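4-alpha-glucanotransferase (Streptococcus agalactiae, PDB 6M6T) is an amylomaltase, also called disproportionating enzyme, a carbohydrate-active enzyme of the TIM-barrel clan that holds glycans in two pockets. Local coordinates at residues P111-A116 with I185-V190; K118-E123 with T191-Y196; I366-F371 with N402-N407. One frame throughout, in Å; residues are numbered along the deposited sequence.

How the contacts relate
Contacts 1 and 2 are neighbouring parts of one interface: both join helix 105-122 to helix 182-208, and their centres lie about 7 Å apart. Val-190 of contact 1 packs on Phe-120 of contact 2, which makes the two continuous. Both are largely buried, but contact 1 sets a charged glutamate beside a tyrosine, whereas contact 2 brings three rings together. Contact 3 lies on the opposite side of the chain's centre, its own centre about 44 Å from that of contact 1. All its touching residues are buried, and it joins a barrel loop beside bound AC1 to helix 401-404 through a CH-pi contact and a weak hydrogen bond from Trp-404 to Glu-368.

Contact 1: residues P111-A116 with I185-V190; sequences PVLEKA and IKYHEV
Glu-114 OE2 lies over one face of the Tyr-187 ring and is held from its own helix by a salt bridge to Arg-110, a residue that also makes a cation-pi contact with Tyr-187. The carboxylate is not laid flat on the ring, since the two planes stand 68° apart. Contact with the ring is made lower in the glutamate chain, which crosses the tyrosine at about a right angle and brings CG of Glu-114 to 3.8 Å from CD2 of Tyr-187. The tyrosine reaches across because its CG is anti to the backbone N (chi1 163°), which sends the ring at the neighbouring helix where the CA atoms of Glu-114 and Tyr-187 approach to 7.0 Å. Its far end meets Leu-113: OH of Tyr-187 is 3.5 Å from CB of Leu-113 and equally near CD1 of that leucine, so the hydroxyl is flanked by the base and one branch of the side chain. CB of Leu-113 is also 4.0 Å from CE2 of Tyr-187, while the leucine carbonyl carbon faces the ring edge near its plane. Next along helix 182-208, CD1 of Tyr-187 stands 3.5 Å above the centre of the His-188 ring; NE2 of that histidine is hydrogen-bonded to Glu-151. Val-117, on helix 105-122, also touches the tyrosine. This is helix-helix packing, and none of its residues belongs to either glycan pocket. Between segments 111-116 and 185-190, which no hydrogen bond links, the contact is carried by Tyr-187, with Leu-113 at its hydroxyl end and Glu-114 over one face; the negative charge near the ring is probably balanced by Arg-110, which meets both the carboxylate and the tyrosine.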
loop_
_atom_site.group_PDB
_atom_site.type_symbol
_atom_site.label_atom_id
_atom_site.label_comp_id
_atom_site.label_asym_id
_atom_site.label_seq_id
_atom_site.Cartn_x
_atom_site.Cartn_y
_atom_site.Cartn_z
ATOM N N PRO A 111 -17.164 19.039 -1.286
ATOM C CA PRO A 111 -17.316 20.492 -1.052
ATOM C C PRO A 111 -16.092 21.150 -0.429
ATOM O O PRO A 111 -15.682 22.237 -0.860
ATOM C CB PRO A 111 -18.516 20.568 -0.093
ATOM C CG PRO A 111 -18.753 19.141 0.383
ATOM C CD PRO A 111 -18.333 18.300 -0.786
ATOM N N VAL A 112 -15.486 20.491 0.567
ATOM C CA VAL A 112 -14.361 21.058 1.312
ATOM C C VAL A 112 -13.123 21.189 0.426
ATOM O O VAL A 112 -12.470 22.249 0.378
ATOM C CB VAL A 112 -14.061 20.182 2.540
ATOM C CG1 VAL A 112 -12.983 20.829 3.392
ATOM C CG2 VAL A 112 -15.344 19.869 3.317
ATOM N N LEU A 113 -12.747 20.090 -0.244
ATOM C CA LEU A 113 -11.596 20.128 -1.140
ATOM C C LEU A 113 -11.819 21.134 -2.269
ATOM O O LEU A 113 -10.895 21.859 -2.659
ATOM C CB LEU A 113 -11.309 18.722 -1.696
ATOM C CG LEU A 113 -10.743 17.644 -0.746
ATOM C CD1 LEU A 113 -10.983 16.231 -1.266
ATOM C CD2 LEU A 113 -9.266 17.858 -0.472
ATOM N N GLU A 114 -13.040 21.197 -2.802
ATOM C CA GLU A 114 -13.321 22.157 -3.859
ATOM C C GLU A 114 -13.178 23.593 -3.359
ATOM O O GLU A 114 -12.621 24.445 -4.062
ATOM C CB GLU A 114 -14.716 21.910 -4.428
ATOM C CG GLU A 114 -14.712 21.236 -5.799
ATOM C CD GLU A 114 -15.887 20.287 -5.998
ATOM O OE1 GLU A 114 -16.984 20.545 -5.454
ATOM O OE2 GLU A 114 -15.697 19.261 -6.678
ATOM N N LYS A 115 -13.682 23.884 -2.149
ATOM C CA LYS A 115 -13.494 25.211 -1.560
ATOM C C LYS A 115 -12.002 25.549 -1.442
ATOM O O LYS A 115 -11.567 26.651 -1.818
ATOM C CB LYS A 115 -14.221 25.272 -0.200
ATOM C CG LYS A 115 -14.249 26.631 0.508
ATOM C CD LYS A 115 -15.327 27.612 -0.006
ATOM C CE LYS A 115 -16.731 27.331 0.547
ATOM N NZ LYS A 115 -16.756 27.023 2.008
ATOM N N ALA A 116 -11.193 24.583 -0.983
ATOM C CA ALA A 116 -9.758 24.829 -0.839
ATOM C C ALA A 116 -9.068 25.038 -2.186
ATOM O O ALA A 116 -8.162 25.871 -2.299
ATOM C CB ALA A 116 -9.100 23.678 -0.081
ATOM N N ILE A 185 -10.734 19.469 -14.187
ATOM C CA ILE A 185 -9.388 18.928 -14.329
ATOM C C ILE A 185 -8.434 19.663 -13.399
ATOM O O ILE A 185 -7.674 19.043 -12.633
ATOM C CB ILE A 185 -8.913 19.015 -15.792
ATOM C CG1 ILE A 185 -9.725 18.105 -16.706
ATOM C CG2 ILE A 185 -7.433 18.635 -15.909
ATOM C CD1 ILE A 185 -9.440 18.369 -18.182
ATOM N N LYS A 186 -8.450 21.000 -13.464
ATOM C CA LYS A 186 -7.603 21.782 -12.568
ATOM C C LYS A 186 -7.857 21.418 -11.108
ATOM O O LYS A 186 -6.922 21.419 -10.299
ATOM C CB LYS A 186 -7.823 23.279 -12.798
ATOM C CG LYS A 186 -6.750 24.167 -12.206
ATOM C CD LYS A 186 -6.314 25.274 -13.169
ATOM C CE LYS A 186 -5.323 24.784 -14.219
ATOM N NZ LYS A 186 -4.166 24.071 -13.615
ATOM N N TYR A 187 -9.103 21.079 -10.758
ATOM C CA TYR A 187 -9.368 20.603 -9.404
ATOM C C TYR A 187 -8.445 19.441 -9.034
ATOM O O TYR A 187 -7.808 19.451 -7.971
ATOM C CB TYR A 187 -10.837 20.190 -9.256
ATOM C CG TYR A 187 -11.046 19.336 -8.040
ATOM C CD1 TYR A 187 -10.918 17.942 -8.107
ATOM C CD2 TYR A 187 -11.314 19.916 -6.803
ATOM C CE1 TYR A 187 -11.062 17.146 -6.985
ATOM C CE2 TYR A 187 -11.464 19.123 -5.662
ATOM C CZ TYR A 187 -11.340 17.739 -5.761
ATOM O OH TYR A 187 -11.489 16.936 -4.648
ATOM N N HIS A 188 -8.373 18.421 -9.899
ATOM C CA HIS A 188 -7.637 17.202 -9.566
ATOM C C HIS A 188 -6.138 17.428 -9.598
ATOM O O HIS A 188 -5.401 16.814 -8.812
ATOM C CB HIS A 188 -7.998 16.079 -10.524
ATOM C CG HIS A 188 -9.361 15.504 -10.297
ATOM N ND1 HIS A 188 -9.640 14.629 -9.267
ATOM C CD2 HIS A 188 -10.519 15.658 -10.986
ATOM C CE1 HIS A 188 -10.913 14.276 -9.328
ATOM N NE2 HIS A 188 -11.468 14.884 -10.362
ATOM N N GLU A 189 -5.675 18.304 -10.492
ATOM C CA GLU A 189 -4.280 18.739 -10.437
ATOM C C GLU A 189 -3.949 19.328 -9.075
ATOM O O GLU A 189 -2.932 18.983 -8.456
ATOM C CB GLU A 189 -3.992 19.772 -11.521
ATOM C CG GLU A 189 -3.283 19.187 -12.715
ATOM C CD GLU A 189 -3.669 19.848 -14.027
ATOM O OE1 GLU A 189 -3.711 21.108 -14.109
ATOM O OE2 GLU A 189 -3.957 19.078 -14.968
ATOM N N VAL A 190 -4.808 20.225 -8.595
ATOM C CA VAL A 190 -4.513 20.949 -7.370
ATOM C C VAL A 190 -4.597 20.010 -6.172
ATOM O O VAL A 190 -3.783 20.093 -5.242
ATOM C CB VAL A 190 -5.449 22.172 -7.249
ATOM C CG1 VAL A 190 -5.373 22.796 -5.863
ATOM C CG2 VAL A 190 -5.101 23.231 -8.311
#

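Contact 2: residues K118-E123 with T191-Y196; sequences KNFLKE and TQYFFY
Segments 118-123 and 191-196 run steeply across one another and keep their backbones well apart: the nearest CA atoms, those of Phe-120 and Phe-194, are 9.9 Å from each other. Helix 105-122 is finishing here, and the bond from Glu-123 N to Phe-120 O is weak at 3.4 Å, whereas helix 182-208 runs on through its segment with regular backbone bonds. Three rings span the wide separation: Phe-120, Tyr-193 and Phe-194 form an aromatic cluster between the two helices. Phe-120 and Tyr-193 each hold CG anti to the backbone N (chi1 164° for Phe-120), and both CB atoms point at the opposing segment. The two side chains cross at about a right angle, CE1 of Phe-120 coming 3.8 Å from CE2 of Tyr-193. Tyr-193 CD2 lies over one face of the phenylalanine. With planes at 33° and the centroids of Phe-120 and Tyr-193 5.2 Å apart, this pair is oblique, neither a stack nor a T-shape. Phe-194 comes in differently, presenting its edge to the face of Phe-120 with the planes at 76°, in an offset edge-to-face pair. CZ of Phe-194 lies 4.0 Å from CB of Phe-120. The cluster extends past the two helices: Met-129 of helix 126-134 touches both Phe-120 and Tyr-193, and Phe-133 pairs edge-to-face with Tyr-193. With no hydrogen bond or salt bridge across the segments, cohesion here probably rests mainly on dispersion and ring electrostatics, which tie the closing turn of helix 105-122 to a helix whose backbone it does not approach closely.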
loop_
_atom_site.group_PDB
_atom_site.type_symbol
_atom_site.label_atom_id
_atom_site.label_comp_id
_atom_site.label_asym_id
_atom_site.label_seq_id
_atom_site.Cartn_x
_atom_site.Cartn_y
_atom_site.Cartn_z
ATOM N N LYS A 118 -10.499 26.172 -5.014
ATOM C CA LYS A 118 -10.970 27.487 -5.460
ATOM C C LYS A 118 -10.207 28.614 -4.779
ATOM O O LYS A 118 -9.854 29.607 -5.427
ATOM C CB LYS A 118 -12.475 27.628 -5.186
ATOM C CG LYS A 118 -13.072 29.028 -5.410
ATOM C CD LYS A 118 -14.620 29.033 -5.255
ATOM C CE LYS A 118 -15.370 29.143 -6.610
ATOM N NZ LYS A 118 -15.409 27.870 -7.425
ATOM N N ASN A 119 -9.942 28.478 -3.469
ATOM C CA ASN A 119 -9.192 29.520 -2.767
ATOM C C ASN A 119 -7.708 29.479 -3.096
ATOM O O ASN A 119 -7.062 30.533 -3.125
ATOM C CB ASN A 119 -9.383 29.411 -1.256
ATOM C CG ASN A 119 -10.782 29.783 -0.821
ATOM O OD1 ASN A 119 -11.332 30.801 -1.256
ATOM N ND2 ASN A 119 -11.378 28.952 0.035
ATOM N N PHE A 120 -7.143 28.286 -3.336
ATOM C CA PHE A 120 -5.740 28.210 -3.730
ATOM C C PHE A 120 -5.502 28.879 -5.082
ATOM O O PHE A 120 -4.474 29.542 -5.271
ATOM C CB PHE A 120 -5.251 26.764 -3.784
ATOM C CG PHE A 120 -3.949 26.611 -4.544
ATOM C CD1 PHE A 120 -2.735 26.893 -3.928
ATOM C CD2 PHE A 120 -3.940 26.238 -5.886
ATOM C CE1 PHE A 120 -1.537 26.782 -4.623
ATOM C CE2 PHE A 120 -2.748 26.135 -6.581
ATOM C CZ PHE A 120 -1.541 26.405 -5.943
ATOM N N LEU A 121 -6.425 28.711 -6.041
ATOM C CA LEU A 121 -6.175 29.287 -7.361
ATOM C C LEU A 121 -6.207 30.818 -7.354
ATOM O O LEU A 121 -5.501 31.443 -8.156
ATOM C CB LEU A 121 -7.168 28.735 -8.376
ATOM C CG LEU A 121 -7.002 27.250 -8.707
ATOM C CD1 LEU A 121 -8.172 26.802 -9.570
ATOM C CD2 LEU A 121 -5.647 26.957 -9.386
ATOM N N LYS A 122 -7.001 31.442 -6.464
ATOM C CA LYS A 122 -7.129 32.904 -6.440
ATOM C C LYS A 122 -5.922 33.609 -5.818
ATOM O O LYS A 122 -5.787 34.827 -5.990
ATOM C CB LYS A 122 -8.408 33.319 -5.697
ATOM C CG LYS A 122 -8.300 33.254 -4.179
ATOM C CD LYS A 122 -9.601 33.584 -3.458
ATOM C CE LYS A 122 -10.817 33.146 -4.240
ATOM N NZ LYS A 122 -12.043 33.532 -3.515
ATOM N N GLU A 123 -5.086 32.893 -5.061
ATOM C CA GLU A 123 -3.784 33.420 -4.658
ATOM C C GLU A 123 -2.990 33.869 -5.879
ATOM O O GLU A 123 -3.076 33.265 -6.951
ATOM C CB GLU A 123 -2.974 32.369 -3.879
ATOM C CG GLU A 123 -3.660 31.782 -2.639
ATOM C CD GLU A 123 -3.575 32.697 -1.414
ATOM O OE1 GLU A 123 -2.742 33.635 -1.426
ATOM O OE2 GLU A 123 -4.351 32.484 -0.446
ATOM N N THR A 191 -5.554 19.085 -6.176
ATOM C CA THR A 191 -5.578 18.121 -5.081
ATOM C C THR A 191 -4.320 17.257 -5.088
ATOM O O THR A 191 -3.795 16.927 -4.018
ATOM C CB THR A 191 -6.843 17.258 -5.120
ATOM O OG1 THR A 191 -6.984 16.628 -6.403
ATOM C CG2 THR A 191 -8.065 18.113 -4.824
ATOM N N GLN A 192 -3.786 16.915 -6.267
ATOM C CA GLN A 192 -2.514 16.188 -6.281
ATOM C C GLN A 192 -1.386 17.050 -5.717
ATOM O O GLN A 192 -0.501 16.544 -5.005
ATOM C CB GLN A 192 -2.183 15.696 -7.695
ATOM C CG GLN A 192 -2.961 14.434 -8.151
ATOM C CD GLN A 192 -2.971 13.298 -7.119
ATOM O OE1 GLN A 192 -1.933 12.709 -6.799
ATOM N NE2 GLN A 192 -4.157 12.980 -6.613
ATOM N N TYR A 193 -1.421 18.359 -6.001
ATOM C CA TYR A 193 -0.422 19.268 -5.440
ATOM C C TYR A 193 -0.499 19.289 -3.916
ATOM O O TYR A 193 0.534 19.269 -3.227
ATOM C CB TYR A 193 -0.609 20.675 -6.007
ATOM C CG TYR A 193 0.146 21.767 -5.258
ATOM C CD1 TYR A 193 1.502 21.994 -5.493
ATOM C CD2 TYR A 193 -0.503 22.583 -4.325
ATOM C CE1 TYR A 193 2.190 22.994 -4.812
ATOM C CE2 TYR A 193 0.183 23.581 -3.641
ATOM C CZ TYR A 193 1.527 23.780 -3.887
ATOM O OH TYR A 193 2.208 24.768 -3.214
ATOM N N PHE A 194 -1.721 19.320 -3.378
ATOM C CA PHE A 194 -1.917 19.271 -1.931
ATOM C C PHE A 194 -1.322 18.006 -1.347
ATOM O O PHE A 194 -0.554 18.049 -0.375
ATOM C CB PHE A 194 -3.402 19.317 -1.601
ATOM C CG PHE A 194 -4.010 20.642 -1.793
ATOM C CD1 PHE A 194 -3.266 21.790 -1.564
ATOM C CD2 PHE A 194 -5.325 20.753 -2.183
ATOM C CE1 PHE A 194 -3.821 23.027 -1.735
ATOM C CE2 PHE A 194 -5.882 21.979 -2.360
ATOM C CZ PHE A 194 -5.134 23.126 -2.134
ATOM N N PHE A 195 -1.731 16.861 -1.895
ATOM C CA PHE A 195 -1.185 15.581 -1.484
ATOM C C PHE A 195 0.322 15.648 -1.366
ATOM O O PHE A 195 0.884 15.367 -0.307
ATOM C CB PHE A 195 -1.569 14.486 -2.478
ATOM C CG PHE A 195 -1.360 13.112 -1.941
ATOM C CD1 PHE A 195 -0.120 12.490 -2.051
ATOM C CD2 PHE A 195 -2.395 12.443 -1.293
ATOM C CE1 PHE A 195 0.077 11.216 -1.535
ATOM C CE2 PHE A 195 -2.212 11.167 -0.779
ATOM C CZ PHE A 195 -0.977 10.544 -0.901
ATOM N N TYR A 196 0.990 15.989 -2.462
ATOM C CA TYR A 196 2.441 15.869 -2.454
ATOM C C TYR A 196 3.081 16.866 -1.494
ATOM O O TYR A 196 4.023 16.508 -0.778
ATOM C CB TYR A 196 2.989 16.012 -3.871
ATOM C CG TYR A 196 2.987 14.684 -4.572
ATOM C CD1 TYR A 196 1.784 14.039 -4.853
ATOM C CD2 TYR A 196 4.182 14.050 -4.926
ATOM C CE1 TYR A 196 1.756 12.808 -5.490
ATOM C CE2 TYR A 196 4.168 12.809 -5.562
ATOM C CZ TYR A 196 2.947 12.198 -5.834
ATOM O OH TYR A 196 2.902 10.976 -6.452
#

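Contact 3: residues I366-F371 with N402-N407; sequences IMEFGF and NGWFEN. With AC1 (4,6-dideoxy-4-{[(1S,4R,5S,6S)-4,5,6-trihydroxy-3-(hydroxymethyl)cyclohex-2-en-1-yl]amino}-alpha-D-glucopyranose), chain J.
Behind the wall of a glycan pocket, Glu-368 and Phe-371 pack on Trp-404, while Phe-369, between them in sequence, touches AC1. Glu-368 lies across the indole obliquely: its CG stands 3.5 Å from the centroid of the five-membered ring of Trp-404 and only 17° off the ring normal, a CH-pi contact over the face. The glutamate chain is extended beyond CG, which carries OE1 of Glu-368 on to 3.5 Å from CB of Trp-404. A weak, bent hydrogen bond runs from Trp-404 NE1 to Glu-368 O, 3.2 Å long with an N-H...O angle of 122°. Glu-368 and Phe-369 belong to the loop that follows strand 363-366 of the eight-stranded parallel sheet of the TIM barrel; Trp-404 comes from helix 401-404. Within the loop's short 3-10 turn 367-369 the CB of Phe-369 points away from segment 402-407, unlike that of Glu-368, and CZ of Phe-369 comes 3.4 Å from C6 of AC1, a ligand also hydrogen-bonded to Tyr-347 OH. On the tryptophan's benzene ring, CZ2 of Trp-404 meets CD2 of Phe-371 at 4.0 Å, and Tyr-419 pairs edge-to-face with that phenylalanine.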
loop_
_atom_site.group_PDB
_atom_site.type_symbol
_atom_site.label_atom_id
_atom_site.label_comp_id
_atom_site.label_asym_id
_atom_site.label_seq_id
_atom_site.Cartn_x
_atom_site.Cartn_y
_atom_site.Cartn_z
ATOM N N ILE A 366 7.004 -14.516 7.479
ATOM C CA ILE A 366 5.751 -14.243 8.167
ATOM C C ILE A 366 5.576 -15.341 9.203
ATOM O O ILE A 366 5.163 -16.457 8.879
ATOM C CB ILE A 366 4.563 -14.165 7.199
ATOM C CG1 ILE A 366 4.722 -12.955 6.273
ATOM C CG2 ILE A 366 3.223 -14.090 7.960
ATOM C CD1 ILE A 366 3.397 -12.389 5.751
ATOM N N MET A 367 5.874 -15.021 10.460
ATOM C CA MET A 367 5.922 -16.055 11.487
ATOM C C MET A 367 4.602 -16.784 11.661
ATOM O O MET A 367 4.583 -17.863 12.264
ATOM C CB MET A 367 6.300 -15.456 12.826
ATOM C CG MET A 367 7.081 -16.376 13.760
ATOM S SD MET A 367 7.602 -15.376 15.175
ATOM C CE MET A 367 7.195 -13.752 14.554
ATOM N N GLU A 368 3.495 -16.211 11.185
ATOM C CA GLU A 368 2.208 -16.851 11.408
ATOM C C GLU A 368 2.020 -18.077 10.541
ATOM O O GLU A 368 1.246 -18.958 10.912
ATOM C CB GLU A 368 1.070 -15.858 11.182
ATOM C CG GLU A 368 0.627 -15.211 12.467
ATOM C CD GLU A 368 -0.301 -14.041 12.254
ATOM O OE1 GLU A 368 -1.270 -14.186 11.481
ATOM O OE2 GLU A 368 -0.060 -12.974 12.864
ATOM N N PHE A 369 2.723 -18.157 9.418
ATOM C CA PHE A 369 2.710 -19.329 8.555
ATOM C C PHE A 369 3.601 -20.458 9.064
ATOM O O PHE A 369 3.658 -21.518 8.425
ATOM C CB PHE A 369 3.186 -18.954 7.149
ATOM C CG PHE A 369 2.336 -17.931 6.453
ATOM C CD1 PHE A 369 0.954 -17.987 6.520
ATOM C CD2 PHE A 369 2.930 -16.930 5.691
ATOM C CE1 PHE A 369 0.184 -17.059 5.854
ATOM C CE2 PHE A 369 2.162 -16.003 5.034
ATOM C CZ PHE A 369 0.785 -16.068 5.115
ATOM N N GLY A 370 4.312 -20.257 10.169
ATOM C CA GLY A 370 5.407 -21.130 10.534
ATOM C C GLY A 370 5.200 -21.969 11.775
ATOM O O GLY A 370 6.164 -22.504 12.320
ATOM N N PHE A 371 3.958 -22.099 12.238
ATOM C CA PHE A 371 3.646 -22.975 13.361
ATOM C C PHE A 371 2.513 -23.930 13.018
ATOM O O PHE A 371 2.037 -24.645 13.906
ATOM C CB PHE A 371 3.280 -22.165 14.621
ATOM C CG PHE A 371 4.437 -21.388 15.209
ATOM C CD1 PHE A 371 5.459 -22.035 15.886
ATOM C CD2 PHE A 371 4.513 -20.017 15.066
ATOM C CE1 PHE A 371 6.518 -21.335 16.405
ATOM C CE2 PHE A 371 5.574 -19.316 15.589
ATOM C CZ PHE A 371 6.573 -19.978 16.259
ATOM N N ASN A 402 -3.763 -12.114 17.860
ATOM C CA ASN A 402 -4.841 -12.604 18.703
ATOM C C ASN A 402 -5.807 -13.452 17.912
ATOM O O ASN A 402 -6.351 -14.427 18.447
ATOM C CB ASN A 402 -5.574 -11.447 19.347
ATOM C CG ASN A 402 -4.962 -11.062 20.650
ATOM O OD1 ASN A 402 -4.370 -11.899 21.332
ATOM N ND2 ASN A 402 -5.085 -9.791 21.014
ATOM N N GLY A 403 -6.021 -13.104 16.642
ATOM C CA GLY A 403 -6.891 -13.908 15.799
ATOM C C GLY A 403 -6.237 -15.199 15.337
ATOM O O GLY A 403 -6.852 -16.267 15.377
ATOM N N TRP A 404 -4.982 -15.116 14.879
ATOM C CA TRP A 404 -4.259 -16.314 14.449
ATOM C C TRP A 404 -4.226 -17.368 15.551
ATOM O O TRP A 404 -4.397 -18.563 15.282
ATOM C CB TRP A 404 -2.845 -15.927 14.011
ATOM C CG TRP A 404 -1.824 -17.008 14.112
ATOM C CD1 TRP A 404 -1.456 -17.881 13.131
ATOM C CD2 TRP A 404 -0.996 -17.306 15.248
ATOM N NE1 TRP A 404 -0.461 -18.710 13.586
ATOM C CE2 TRP A 404 -0.161 -18.379 14.883
ATOM C CE3 TRP A 404 -0.886 -16.771 16.539
ATOM C CZ2 TRP A 404 0.765 -18.939 15.766
ATOM C CZ3 TRP A 404 0.042 -17.329 17.416
ATOM C CH2 TRP A 404 0.852 -18.405 17.022
ATOM N N PHE A 405 -4.069 -16.935 16.808
ATOM C CA PHE A 405 -3.994 -17.869 17.925
ATOM C C PHE A 405 -5.308 -18.594 18.215
ATOM O O PHE A 405 -5.279 -19.646 18.859
ATOM C CB PHE A 405 -3.521 -17.159 19.193
ATOM C CG PHE A 405 -3.025 -18.112 20.243
ATOM C CD1 PHE A 405 -1.922 -18.914 19.992
ATOM C CD2 PHE A 405 -3.686 -18.247 21.458
ATOM C CE1 PHE A 405 -1.473 -19.819 20.938
ATOM C CE2 PHE A 405 -3.241 -19.148 22.410
ATOM C CZ PHE A 405 -2.134 -19.933 22.151
ATOM N N GLU A 406 -6.459 -18.069 17.786
ATOM C CA GLU A 406 -7.695 -18.827 17.975
ATOM C C GLU A 406 -7.713 -20.063 17.091
ATOM O O GLU A 406 -8.066 -21.155 17.546
ATOM C CB GLU A 406 -8.923 -17.980 17.658
ATOM C CG GLU A 406 -8.836 -16.517 18.030
ATOM C CD GLU A 406 -10.213 -15.902 18.193
ATOM O OE1 GLU A 406 -11.204 -16.679 18.204
ATOM O OE2 GLU A 406 -10.307 -14.654 18.308
ATOM N N ASN A 407 -7.333 -19.917 15.826
ATOM C CA ASN A 407 -7.569 -20.955 14.824
ATOM C C ASN A 407 -6.399 -21.913 14.713
ATOM O O ASN A 407 -5.896 -22.191 13.630
ATOM C CB ASN A 407 -7.875 -20.295 13.494
ATOM C CG ASN A 407 -8.997 -19.307 13.616
ATOM O OD1 ASN A 407 -10.040 -19.614 14.211
ATOM N ND2 ASN A 407 -8.798 -18.105 13.081
HETATM C C1 AC1 J . -0.404 -18.909 1.358
HETATM O O2 AC1 J . -1.776 -19.878 -0.394
HETATM C C2 AC1 J . -1.493 -18.658 0.315
HETATM C C4A AC1 J . 0.363 -12.051 -2.120
HETATM C C3 AC1 J . -0.983 -17.667 -0.689
HETATM O O3 AC1 J . -2.026 -17.469 -1.635
HETATM C C4 AC1 J . -0.637 -16.349 0.008
HETATM N N4A AC1 J . -0.020 -15.394 -0.916
HETATM C C5 AC1 J . 0.366 -16.575 1.119
HETATM O O5 AC1 J . -0.078 -17.628 2.034
HETATM C C6 AC1 J . 0.585 -15.228 1.838
HETATM C C1B AC1 J . -0.953 -14.605 -1.730
HETATM C C2B AC1 J . -0.198 -14.228 -2.966
HETATM O O2B AC1 J . 0.347 -15.434 -3.502
HETATM C C3B AC1 J . 0.947 -13.332 -2.572
HETATM O O3B AC1 J . 1.749 -13.027 -3.704
HETATM O O4 AC1 J . 1.428 -11.199 -1.644
HETATM C C5B AC1 J . -0.632 -12.261 -1.150
HETATM C C7B AC1 J . -1.309 -13.473 -1.007
HETATM C C6B AC1 J . -1.029 -11.087 -0.281
HETATM O O6B AC1 J . 0.134 -10.266 -0.150
#